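Local atomic coordinates of DUF2235 domain-containing protein (Pseudomonas aeruginosa, PDB entry 4O5P), a protein that acts as a phospholipase effector of the type VI secretion system, probably hydrolysing membrane phospholipids with an alpha/beta-hydrolase type catalytic domain. Residues Glu452-Gln463 with Lys650-Gln658; Tyr373-Gly384 with Leu402-Glu413. One frame throughout, in Å; residues are numbered along the deposited sequence.

Contact 1: Glu452-Gln463 with Lys650-Gln658; sequences ELATRFNAWQAQ and KLVALFDEQ
Arg456 reaches across from helix 452-463 to the end of helix 650-657 and meets Glu657 and Gln658, in a helix-helix packing of the Tle1-like C-terminal region where an arginine serves as knob. The axes cross at -114°, 8.1 Å apart at closest, and Arg456 fills a hole bounded by Lys650, Ala653, Leu654 and Glu657. Its NH1 carries both strong bonds of the contact: one to Glu657 OE1 at 2.7 Å, part of a salt bridge, the other to Gln658 OE1 at 3.0 Å, which receives it in the amide plane on a lone pair. Both oxygens lie in the guanidinium plane; Glu657 OE1 is met on its anti side, with NH1 out of the carboxylate plane, which is turned 47° from the guanidinium. The two faces are occupied as well: Ala653 CB sits over the centre of one, and on the opposite face Glu452 OE2 stands off toward the rim, 3.4 Å from Arg456 NH2, a pairing of charges alone. The chain from CG to NE is extended (chi3 179°), carrying the charge past Lys650, whose aliphatic part rests on Thr455 CG2 and Ala459 CB in a reciprocal knob-into-hole fit. The cost is that Arg456 NE lies 4.1 Å from the like-charged Lys650 NZ and is buried without a partner. Leu654 spreads its two methyls, CD1 against Arg456 CB and CD2 against Trp460 CB, while Leu651 CD1 comes to the edge of the Trp460 indole.

Farther out, Leu453 and Phe457 lie against helix 403-416, Glu476 of helix 469-487 anchors the Trp460 ring through NE1, and the carbonyl of Phe400 holds Gln658 NE2. A water probably eases the repulsion between the acids, donating to Glu452 OE2 and, at 3.2 Å, to Glu657 OE1.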
loop_
_atom_site.group_PDB
_atom_site.type_symbol
_atom_site.label_atom_id
_atom_site.label_comp_id
_atom_site.label_asym_id
_atom_site.label_seq_id
_atom_site.Cartn_x
_atom_site.Cartn_y
_atom_site.Cartn_z
ATOM N N GLU A 452 -22.005 -10.397 -16.100
ATOM C CA GLU A 452 -20.919 -11.193 -16.683
ATOM C C GLU A 452 -19.752 -11.239 -15.693
ATOM O O GLU A 452 -19.198 -12.312 -15.391
ATOM C CB GLU A 452 -20.485 -10.585 -18.019
ATOM C CG GLU A 452 -19.362 -11.314 -18.747
ATOM C CD GLU A 452 -19.054 -10.686 -20.122
ATOM O OE1 GLU A 452 -19.764 -11.033 -21.093
ATOM O OE2 GLU A 452 -18.116 -9.847 -20.236
ATOM N N LEU A 453 -19.412 -10.066 -15.161
ATOM C CA LEU A 453 -18.406 -9.958 -14.115
ATOM C C LEU A 453 -18.785 -10.825 -12.919
ATOM O O LEU A 453 -17.978 -11.638 -12.469
ATOM C CB LEU A 453 -18.204 -8.485 -13.700
ATOM C CG LEU A 453 -17.282 -8.263 -12.499
ATOM C CD1 LEU A 453 -15.891 -8.828 -12.781
ATOM C CD2 LEU A 453 -17.214 -6.795 -12.052
ATOM N N ALA A 454 -20.009 -10.683 -12.414
ATOM C CA ALA A 454 -20.422 -11.493 -11.267
ATOM C C ALA A 454 -20.255 -12.993 -11.528
ATOM O O ALA A 454 -19.784 -13.734 -10.675
ATOM C CB ALA A 454 -21.856 -11.185 -10.870
ATOM N N THR A 455 -20.642 -13.431 -12.716
ATOM C CA THR A 455 -20.602 -14.840 -13.071
ATOM C C THR A 455 -19.170 -15.383 -13.092
ATOM O O THR A 455 -18.885 -16.457 -12.550
ATOM C CB THR A 455 -21.223 -15.037 -14.449
ATOM O OG1 THR A 455 -22.647 -14.858 -14.357
ATOM C CG2 THR A 455 -20.931 -16.422 -14.966
ATOM N N ARG A 456 -18.277 -14.631 -13.725
ATOM C CA ARG A 456 -16.872 -15.019 -13.814
ATOM C C ARG A 456 -16.182 -15.038 -12.449
ATOM O O ARG A 456 -15.435 -15.982 -12.085
ATOM C CB ARG A 456 -16.164 -14.056 -14.783
ATOM C CG ARG A 456 -16.655 -14.219 -16.245
ATOM C CD ARG A 456 -16.135 -13.106 -17.147
ATOM N NE ARG A 456 -16.570 -13.256 -18.535
ATOM C CZ ARG A 456 -16.044 -12.591 -19.563
ATOM N NH1 ARG A 456 -15.060 -11.733 -19.365
ATOM N NH2 ARG A 456 -16.510 -12.779 -20.793
ATOM N N PHE A 457 -16.438 -13.986 -11.680
ATOM C CA PHE A 457 -15.935 -13.949 -10.323
ATOM C C PHE A 457 -16.421 -15.182 -9.576
ATOM O O PHE A 457 -15.643 -15.897 -8.965
ATOM C CB PHE A 457 -16.401 -12.682 -9.596
ATOM C CG PHE A 457 -16.070 -12.691 -8.142
ATOM C CD1 PHE A 457 -16.941 -13.264 -7.219
ATOM C CD2 PHE A 457 -14.869 -12.164 -7.697
ATOM C CE1 PHE A 457 -16.620 -13.297 -5.875
ATOM C CE2 PHE A 457 -14.544 -12.182 -6.351
ATOM C CZ PHE A 457 -15.422 -12.750 -5.438
ATOM N N ASN A 458 -17.719 -15.437 -9.610
ATOM C CA ASN A 458 -18.248 -16.593 -8.904
ATOM C C ASN A 458 -17.674 -17.935 -9.382
ATOM O O ASN A 458 -17.593 -18.879 -8.607
ATOM C CB ASN A 458 -19.776 -16.579 -8.930
ATOM C CG ASN A 458 -20.356 -15.437 -8.099
ATOM O OD1 ASN A 458 -19.757 -15.012 -7.109
ATOM N ND2 ASN A 458 -21.527 -14.934 -8.504
ATOM N N ALA A 459 -17.250 -18.028 -10.640
ATOM C CA ALA A 459 -16.599 -19.272 -11.074
ATOM C C ALA A 459 -15.271 -19.422 -10.335
ATOM O O ALA A 459 -14.924 -20.510 -9.812
ATOM C CB ALA A 459 -16.389 -19.280 -12.577
ATOM N N TRP A 460 -14.526 -18.320 -10.281
ATOM C CA TRP A 460 -13.326 -18.332 -9.460
ATOM C C TRP A 460 -13.641 -18.689 -8.003
ATOM O O TRP A 460 -13.010 -19.562 -7.409
ATOM C CB TRP A 460 -12.598 -16.991 -9.525
ATOM C CG TRP A 460 -11.347 -17.035 -8.722
ATOM C CD1 TRP A 460 -10.120 -17.474 -9.135
ATOM C CD2 TRP A 460 -11.209 -16.694 -7.345
ATOM N NE1 TRP A 460 -9.218 -17.391 -8.105
ATOM C CE2 TRP A 460 -9.863 -16.913 -6.988
ATOM C CE3 TRP A 460 -12.090 -16.194 -6.377
ATOM C CZ2 TRP A 460 -9.371 -16.662 -5.705
ATOM C CZ3 TRP A 460 -11.610 -15.961 -5.093
ATOM C CH2 TRP A 460 -10.258 -16.185 -4.773
ATOM N N GLN A 461 -14.630 -18.020 -7.425
ATOM C CA GLN A 461 -14.925 -18.191 -6.016
ATOM C C GLN A 461 -15.256 -19.640 -5.708
ATOM O O GLN A 461 -14.834 -20.184 -4.682
ATOM C CB GLN A 461 -16.084 -17.291 -5.614
ATOM C CG GLN A 461 -16.261 -17.149 -4.114
ATOM C CD GLN A 461 -16.994 -18.316 -3.478
ATOM O OE1 GLN A 461 -17.802 -18.990 -4.123
ATOM N NE2 GLN A 461 -16.712 -18.563 -2.201
ATOM N N ALA A 462 -15.995 -20.263 -6.621
ATOM C CA ALA A 462 -16.432 -21.641 -6.454
ATOM C C ALA A 462 -15.312 -22.671 -6.619
ATOM O O ALA A 462 -15.367 -23.722 -5.975
ATOM C CB ALA A 462 -17.610 -21.948 -7.389
ATOM N N GLN A 463 -14.314 -22.405 -7.465
ATOM C CA GLN A 463 -13.209 -23.379 -7.583
ATOM C C GLN A 463 -12.158 -23.247 -6.487
ATOM O O GLN A 463 -11.345 -24.151 -6.271
ATOM C CB GLN A 463 -12.502 -23.276 -8.938
ATOM C CG GLN A 463 -11.827 -21.921 -9.197
ATOM C CD GLN A 463 -10.427 -21.809 -8.618
ATOM O OE1 GLN A 463 -9.642 -22.770 -8.627
ATOM N NE2 GLN A 463 -10.102 -20.620 -8.108
ATOM N N LYS A 650 -15.811 -19.909 -17.917
ATOM C CA LYS A 650 -15.995 -18.671 -17.185
ATOM C C LYS A 650 -14.716 -18.302 -16.424
ATOM O O LYS A 650 -14.349 -17.125 -16.369
ATOM C CB LYS A 650 -17.230 -18.770 -16.280
ATOM C CG LYS A 650 -18.551 -18.589 -17.035
ATOM C CD LYS A 650 -18.531 -17.300 -17.874
ATOM C CE LYS A 650 -19.927 -16.907 -18.405
ATOM N NZ LYS A 650 -19.907 -15.602 -19.154
ATOM N N LEU A 651 -14.017 -19.315 -15.901
ATOM C CA LEU A 651 -12.757 -19.109 -15.192
ATOM C C LEU A 651 -11.649 -18.570 -16.114
ATOM O O LEU A 651 -11.027 -17.509 -15.833
ATOM C CB LEU A 651 -12.323 -20.413 -14.527
ATOM C CG LEU A 651 -11.045 -20.361 -13.690
ATOM C CD1 LEU A 651 -11.195 -19.353 -12.537
ATOM C CD2 LEU A 651 -10.686 -21.752 -13.164
ATOM N N VAL A 652 -11.414 -19.289 -17.222
ATOM C CA VAL A 652 -10.444 -18.843 -18.223
ATOM C C VAL A 652 -10.777 -17.426 -18.727
ATOM O O VAL A 652 -9.880 -16.602 -18.886
ATOM C CB VAL A 652 -10.292 -19.845 -19.406
ATOM C CG1 VAL A 652 -9.325 -19.295 -20.458
ATOM C CG2 VAL A 652 -9.773 -21.187 -18.915
ATOM N N ALA A 653 -12.058 -17.138 -18.946
ATOM C CA ALA A 653 -12.472 -15.800 -19.382
ATOM C C ALA A 653 -12.210 -14.730 -18.319
ATOM O O ALA A 653 -11.888 -13.585 -18.653
ATOM C CB ALA A 653 -13.929 -15.786 -19.798
ATOM N N LEU A 654 -12.348 -15.090 -17.046
ATOM C CA LEU A 654 -11.978 -14.152 -15.981
ATOM C C LEU A 654 -10.501 -13.793 -16.080
ATOM O O LEU A 654 -10.142 -12.617 -15.992
ATOM C CB LEU A 654 -12.251 -14.744 -14.607
ATOM C CG LEU A 654 -12.012 -13.787 -13.432
ATOM C CD1 LEU A 654 -13.197 -12.833 -13.274
ATOM C CD2 LEU A 654 -11.781 -14.559 -12.130
ATOM N N PHE A 655 -9.637 -14.795 -16.257
ATOM C CA PHE A 655 -8.202 -14.466 -16.389
ATOM C C PHE A 655 -7.857 -13.715 -17.670
ATOM O O PHE A 655 -6.967 -12.843 -17.665
ATOM C CB PHE A 655 -7.312 -15.707 -16.235
ATOM C CG PHE A 655 -7.251 -16.212 -14.820
ATOM C CD1 PHE A 655 -6.394 -15.624 -13.900
ATOM C CD2 PHE A 655 -8.062 -17.252 -14.407
ATOM C CE1 PHE A 655 -6.336 -16.071 -12.589
ATOM C CE2 PHE A 655 -8.016 -17.709 -13.086
ATOM C CZ PHE A 655 -7.148 -17.113 -12.179
ATOM N N ASP A 656 -8.538 -14.065 -18.762
ATOM C CA ASP A 656 -8.395 -13.347 -20.037
ATOM C C ASP A 656 -8.776 -11.862 -19.975
ATOM O O ASP A 656 -8.006 -11.009 -20.405
ATOM C CB ASP A 656 -9.260 -14.003 -21.108
ATOM C CG ASP A 656 -8.641 -15.252 -21.705
ATOM O OD1 ASP A 656 -7.624 -15.776 -21.195
ATOM O OD2 ASP A 656 -9.212 -15.730 -22.706
ATOM N N GLU A 657 -9.972 -11.568 -19.450
ATOM C CA GLU A 657 -10.587 -10.245 -19.576
ATOM C C GLU A 657 -10.769 -9.459 -18.263
ATOM O O GLU A 657 -11.231 -8.319 -18.279
ATOM C CB GLU A 657 -11.949 -10.356 -20.289
ATOM C CG GLU A 657 -11.873 -10.914 -21.714
ATOM C CD GLU A 657 -13.219 -10.879 -22.419
ATOM O OE1 GLU A 657 -14.262 -10.780 -21.734
ATOM O OE2 GLU A 657 -13.236 -10.936 -23.665
ATOM N N GLN A 658 -10.410 -10.050 -17.127
ATOM C CA GLN A 658 -10.551 -9.323 -15.852
ATOM C C GLN A 658 -9.240 -9.177 -15.075
ATOM O O GLN A 658 -8.940 -8.099 -14.567
ATOM C CB GLN A 658 -11.628 -9.969 -14.982
ATOM C CG GLN A 658 -13.024 -9.328 -15.167
ATOM C CD GLN A 658 -13.708 -9.686 -16.479
ATOM O OE1 GLN A 658 -13.581 -10.806 -16.975
ATOM N NE2 GLN A 658 -14.451 -8.732 -17.043
HETATM O O HOH W 1 -15.952 -8.576 -20.152
#

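Contact 2: Tyr373-Gly384 with Leu402-Glu413; sequences YAYPGVHSDVGG and LSQIALQHMYAE
His409 meets both Tyr373 and Tyr375 in an aromatic cluster, where a helix packs against the end of a strand of the mixed sheet in this alpha/beta-hydrolase type domain. With CG anti to the backbone N (chi1 179°), the imidazole extends from helix 403-413 toward strand 373-375. It presents its edge to the face of Tyr373 in a T-shaped pair, planes 62° apart, with CE1 only 3.4 Å from Tyr373 CD2. Toward Tyr375 the two rings meet rim to rim, and Tyr375 OH forms a very short hydrogen bond of 2.5 Å with His409 ND1. His409 NE2 donates to Glu413 OE1 at 2.9 Å, on that oxygen's anti lone pair. These two bonds, with the Tyr373 face, should hold the imidazole's rotation. Beyond it, Arg330 forms a salt bridge with Glu413 OE2.

Ala406 CB lies over the face of Tyr375 as a CH-pi contact, 25° off the ring normal, and Ile405 CG2 touches the edge of the same ring. At the other end, Leu402 CD2 fits against Pro376 O and Asp381 CB, and Ser403 CA makes a C-H...O contact with Asp381 O at 3.2 Å. One water bridges Ser403 OG to Ser380 O, another Ser403 N to Asp381 OD1. His379, just after the strand, hydrogen-bonds to Ser237 and Asp281, consistent with a Ser-His-Asp triad. Asp381 OD2 accepts from Val378 N at 2.8 Å.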
loop_
_atom_site.group_PDB
_atom_site.type_symbol
_atom_site.label_atom_id
_atom_site.label_comp_id
_atom_site.label_asym_id
_atom_site.label_seq_id
_atom_site.Cartn_x
_atom_site.Cartn_y
_atom_site.Cartn_z
ATOM N N TYR A 373 -10.103 -11.867 3.634
ATOM C CA TYR A 373 -10.689 -12.595 2.510
ATOM C C TYR A 373 -9.733 -12.657 1.331
ATOM O O TYR A 373 -9.146 -11.636 0.946
ATOM C CB TYR A 373 -11.981 -11.924 2.055
ATOM C CG TYR A 373 -13.151 -12.146 2.975
ATOM C CD1 TYR A 373 -13.826 -13.365 2.994
ATOM C CD2 TYR A 373 -13.596 -11.129 3.814
ATOM C CE1 TYR A 373 -14.924 -13.568 3.842
ATOM C CE2 TYR A 373 -14.675 -11.320 4.647
ATOM C CZ TYR A 373 -15.328 -12.539 4.664
ATOM O OH TYR A 373 -16.405 -12.711 5.501
ATOM N N ALA A 374 -9.584 -13.855 0.759
ATOM C CA ALA A 374 -8.760 -14.047 -0.438
ATOM C C ALA A 374 -9.576 -13.716 -1.690
ATOM O O ALA A 374 -10.692 -14.223 -1.847
ATOM C CB ALA A 374 -8.256 -15.468 -0.514
ATOM N N TYR A 375 -9.004 -12.882 -2.564
ATOM C CA TYR A 375 -9.634 -12.396 -3.807
ATOM C C TYR A 375 -8.749 -12.657 -5.041
ATOM O O TYR A 375 -7.523 -12.657 -4.952
ATOM C CB TYR A 375 -9.936 -10.880 -3.719
ATOM C CG TYR A 375 -11.327 -10.571 -3.204
ATOM C CD1 TYR A 375 -11.633 -10.675 -1.849
ATOM C CD2 TYR A 375 -12.342 -10.189 -4.073
ATOM C CE1 TYR A 375 -12.926 -10.403 -1.373
ATOM C CE2 TYR A 375 -13.624 -9.937 -3.613
ATOM C CZ TYR A 375 -13.905 -10.043 -2.267
ATOM O OH TYR A 375 -15.182 -9.778 -1.821
ATOM N N PRO A 376 -9.376 -12.853 -6.212
ATOM C CA PRO A 376 -8.626 -13.119 -7.441
ATOM C C PRO A 376 -8.086 -11.829 -8.019
ATOM O O PRO A 376 -8.623 -10.758 -7.709
ATOM C CB PRO A 376 -9.702 -13.694 -8.373
ATOM C CG PRO A 376 -10.925 -12.973 -7.960
ATOM C CD PRO A 376 -10.829 -12.866 -6.446
ATOM N N GLY A 377 -7.048 -11.930 -8.849
ATOM C CA GLY A 377 -6.447 -10.771 -9.484
ATOM C C GLY A 377 -5.161 -10.320 -8.829
ATOM O O GLY A 377 -4.732 -10.859 -7.811
ATOM N N VAL A 378 -4.517 -9.333 -9.429
ATOM C CA VAL A 378 -3.292 -8.809 -8.870
ATOM C C VAL A 378 -3.638 -7.577 -8.029
ATOM O O VAL A 378 -4.807 -7.379 -7.709
ATOM C CB VAL A 378 -2.266 -8.522 -9.954
ATOM C CG1 VAL A 378 -1.944 -9.846 -10.692
ATOM C CG2 VAL A 378 -2.795 -7.494 -10.928
ATOM N N HIS A 379 -2.632 -6.782 -7.665
ATOM C CA HIS A 379 -2.754 -5.776 -6.602
ATOM C C HIS A 379 -3.975 -4.841 -6.802
ATOM O O HIS A 379 -4.874 -4.741 -5.933
ATOM C CB HIS A 379 -1.432 -4.988 -6.546
ATOM C CG HIS A 379 -1.313 -4.019 -5.410
ATOM N ND1 HIS A 379 -1.662 -4.331 -4.113
ATOM C CD2 HIS A 379 -0.808 -2.763 -5.368
ATOM C CE1 HIS A 379 -1.403 -3.304 -3.329
ATOM N NE2 HIS A 379 -0.894 -2.332 -4.066
ATOM N N SER A 380 -4.032 -4.199 -7.964
ATOM C CA SER A 380 -5.098 -3.239 -8.247
ATOM C C SER A 380 -6.402 -3.879 -8.736
ATOM O O SER A 380 -7.417 -3.181 -8.912
ATOM C CB SER A 380 -4.604 -2.171 -9.216
ATOM O OG SER A 380 -3.670 -1.343 -8.553
ATOM N N ASP A 381 -6.373 -5.193 -8.945
ATOM C CA ASP A 381 -7.595 -5.970 -9.134
ATOM C C ASP A 381 -8.370 -6.096 -7.826
ATOM O O ASP A 381 -9.556 -6.435 -7.823
ATOM C CB ASP A 381 -7.282 -7.367 -9.665
ATOM C CG ASP A 381 -6.880 -7.357 -11.129
ATOM O OD1 ASP A 381 -7.413 -6.487 -11.867
ATOM O OD2 ASP A 381 -6.038 -8.211 -11.517
ATOM N N VAL A 382 -7.704 -5.818 -6.712
ATOM C CA VAL A 382 -8.378 -5.855 -5.419
ATOM C C VAL A 382 -8.599 -4.436 -4.903
ATOM O O VAL A 382 -9.694 -4.094 -4.421
ATOM C CB VAL A 382 -7.561 -6.646 -4.401
ATOM C CG1 VAL A 382 -8.250 -6.634 -3.042
ATOM C CG2 VAL A 382 -7.356 -8.084 -4.896
ATOM N N GLY A 383 -7.560 -3.607 -4.999
ATOM C CA GLY A 383 -7.720 -2.228 -4.563
ATOM C C GLY A 383 -8.399 -1.265 -5.522
ATOM O O GLY A 383 -8.798 -0.164 -5.122
ATOM N N GLY A 384 -8.538 -1.647 -6.781
ATOM C CA GLY A 384 -9.024 -0.709 -7.778
ATOM C C GLY A 384 -7.850 0.077 -8.345
ATOM O O GLY A 384 -6.753 0.072 -7.766
ATOM N N LEU A 402 -12.668 -6.074 -12.479
ATOM C CA LEU A 402 -12.695 -7.068 -11.408
ATOM C C LEU A 402 -12.799 -6.422 -10.010
ATOM O O LEU A 402 -13.558 -6.876 -9.128
ATOM C CB LEU A 402 -11.463 -7.975 -11.531
ATOM C CG LEU A 402 -11.285 -9.121 -10.538
ATOM C CD1 LEU A 402 -12.528 -9.980 -10.438
ATOM C CD2 LEU A 402 -10.088 -9.978 -10.957
ATOM N N SER A 403 -12.077 -5.322 -9.837
ATOM C CA SER A 403 -12.026 -4.622 -8.557
ATOM C C SER A 403 -13.389 -4.131 -8.052
ATOM O O SER A 403 -13.507 -3.724 -6.905
ATOM C CB SER A 403 -11.065 -3.444 -8.654
ATOM O OG SER A 403 -11.378 -2.649 -9.774
ATOM N N GLN A 404 -14.401 -4.156 -8.913
ATOM C CA GLN A 404 -15.748 -3.766 -8.500
ATOM C C GLN A 404 -16.382 -4.729 -7.504
ATOM O O GLN A 404 -17.318 -4.343 -6.793
ATOM C CB GLN A 404 -16.663 -3.570 -9.722
ATOM C CG GLN A 404 -16.220 -2.425 -10.653
ATOM C CD GLN A 404 -16.413 -1.043 -10.041
ATOM O OE1 GLN A 404 -15.446 -0.335 -9.725
ATOM N NE2 GLN A 404 -17.669 -0.643 -9.885
ATOM N N ILE A 405 -15.889 -5.967 -7.429
ATOM C CA ILE A 405 -16.508 -6.925 -6.497
ATOM C C ILE A 405 -16.043 -6.611 -5.081
ATOM O O ILE A 405 -16.855 -6.335 -4.173
ATOM C CB ILE A 405 -16.182 -8.413 -6.860
ATOM C CG1 ILE A 405 -16.523 -8.711 -8.319
ATOM C CG2 ILE A 405 -16.922 -9.378 -5.939
ATOM C CD1 ILE A 405 -18.000 -8.557 -8.650
ATOM N N ALA A 406 -14.725 -6.626 -4.900
ATOM C CA ALA A 406 -14.135 -6.229 -3.624
ATOM C C ALA A 406 -14.719 -4.897 -3.150
ATOM O O ALA A 406 -15.038 -4.740 -1.968
ATOM C CB ALA A 406 -12.636 -6.146 -3.736
ATOM N N LEU A 407 -14.890 -3.952 -4.073
ATOM C CA LEU A 407 -15.455 -2.637 -3.718
ATOM C C LEU A 407 -16.822 -2.808 -3.063
ATOM O O LEU A 407 -17.067 -2.322 -1.938
ATOM C CB LEU A 407 -15.580 -1.756 -4.965
ATOM C CG LEU A 407 -16.451 -0.507 -4.864
ATOM C CD1 LEU A 407 -15.814 0.513 -3.924
ATOM C CD2 LEU A 407 -16.636 0.085 -6.228
ATOM N N GLN A 408 -17.701 -3.533 -3.739
ATOM C CA GLN A 408 -19.033 -3.718 -3.183
ATOM C C GLN A 408 -18.931 -4.437 -1.845
ATOM O O GLN A 408 -19.623 -4.083 -0.864
ATOM C CB GLN A 408 -19.941 -4.465 -4.165
ATOM C CG GLN A 408 -20.450 -3.584 -5.304
ATOM C CD GLN A 408 -21.731 -4.116 -5.948
ATOM O OE1 GLN A 408 -22.289 -5.127 -5.513
ATOM N NE2 GLN A 408 -22.201 -3.430 -6.994
ATOM N N HIS A 409 -18.018 -5.397 -1.776
ATOM C CA HIS A 409 -17.926 -6.189 -0.566
ATOM C C HIS A 409 -17.559 -5.233 0.565
ATOM O O HIS A 409 -18.183 -5.257 1.644
ATOM C CB HIS A 409 -16.907 -7.323 -0.736
ATOM C CG HIS A 409 -16.733 -8.186 0.476
ATOM N ND1 HIS A 409 -15.843 -9.238 0.514
ATOM C CD2 HIS A 409 -17.328 -8.152 1.696
ATOM C CE1 HIS A 409 -15.891 -9.809 1.705
ATOM N NE2 HIS A 409 -16.778 -9.164 2.443
HETATM N N MSE A 410 -16.607 -4.337 0.286
HETATM C CA MSE A 410 -16.061 -3.519 1.349
HETATM C C MSE A 410 -17.183 -2.605 1.774
HETATM O O MSE A 410 -17.425 -2.404 2.978
HETATM C CB MSE A 410 -14.836 -2.710 0.872
HETATM C CG MSE A 410 -14.188 -1.926 2.013
HETATM SE SE MSE A 410 -13.369 -3.125 3.322
HETATM C CE MSE A 410 -11.700 -3.399 2.377
ATOM N N TYR A 411 -17.930 -2.134 0.773
ATOM C CA TYR A 411 -19.019 -1.221 1.034
ATOM C C TYR A 411 -19.967 -1.875 2.024
ATOM O O TYR A 411 -20.314 -1.281 3.062
ATOM C CB TYR A 411 -19.736 -0.884 -0.274
ATOM C CG TYR A 411 -20.962 -0.034 -0.096
ATOM C CD1 TYR A 411 -20.882 1.350 -0.103
ATOM C CD2 TYR A 411 -22.209 -0.622 0.068
ATOM C CE1 TYR A 411 -22.031 2.129 0.054
ATOM C CE2 TYR A 411 -23.341 0.134 0.227
ATOM C CZ TYR A 411 -23.257 1.500 0.224
ATOM O OH TYR A 411 -24.420 2.227 0.393
ATOM N N ALA A 412 -20.328 -3.129 1.744
ATOM C CA ALA A 412 -21.363 -3.782 2.536
ATOM C C ALA A 412 -20.858 -3.909 3.958
ATOM O O ALA A 412 -21.596 -3.617 4.919
ATOM C CB ALA A 412 -21.721 -5.149 1.955
ATOM N N GLU A 413 -19.579 -4.273 4.093
ATOM C CA GLU A 413 -19.010 -4.501 5.418
ATOM C C GLU A 413 -19.082 -3.193 6.168
ATOM O O GLU A 413 -19.560 -3.150 7.306
ATOM C CB GLU A 413 -17.549 -4.982 5.330
ATOM C CG GLU A 413 -17.386 -6.359 4.671
ATOM C CD GLU A 413 -17.651 -7.482 5.638
ATOM O OE1 GLU A 413 -17.405 -8.652 5.257
ATOM O OE2 GLU A 413 -18.088 -7.196 6.789
HETATM O O HOH W 2 -17.384 -10.939 6.809
HETATM O O HOH W 3 -9.067 -2.036 -10.998
HETATM O O HOH W 4 -9.642 -4.819 -11.849
#

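How the contacts relate
The two contacts follow one another along the chain, contact 2 closing before contact 1 opens, and their centres lie 13 Å apart on the same side of the molecule's centre. They belong to different sequence families, contact 2 to the catalytic one and contact 1 to the C-terminal one, yet they touch directly. Helix 451-463 makes most of the joining contacts: Trp460 CZ3 packs on Pro376 CD at 3.5 Å, Phe457 CE2 reaches Tyr375 CE2 at 3.7 Å, and Leu453 and Phe457 rest on Ile405; Gln658 O adds one to Asp381 OD1. The helical pair of contact 1 is thus built onto the strand-and-helix layer that carries the putative catalytic histidine, His379.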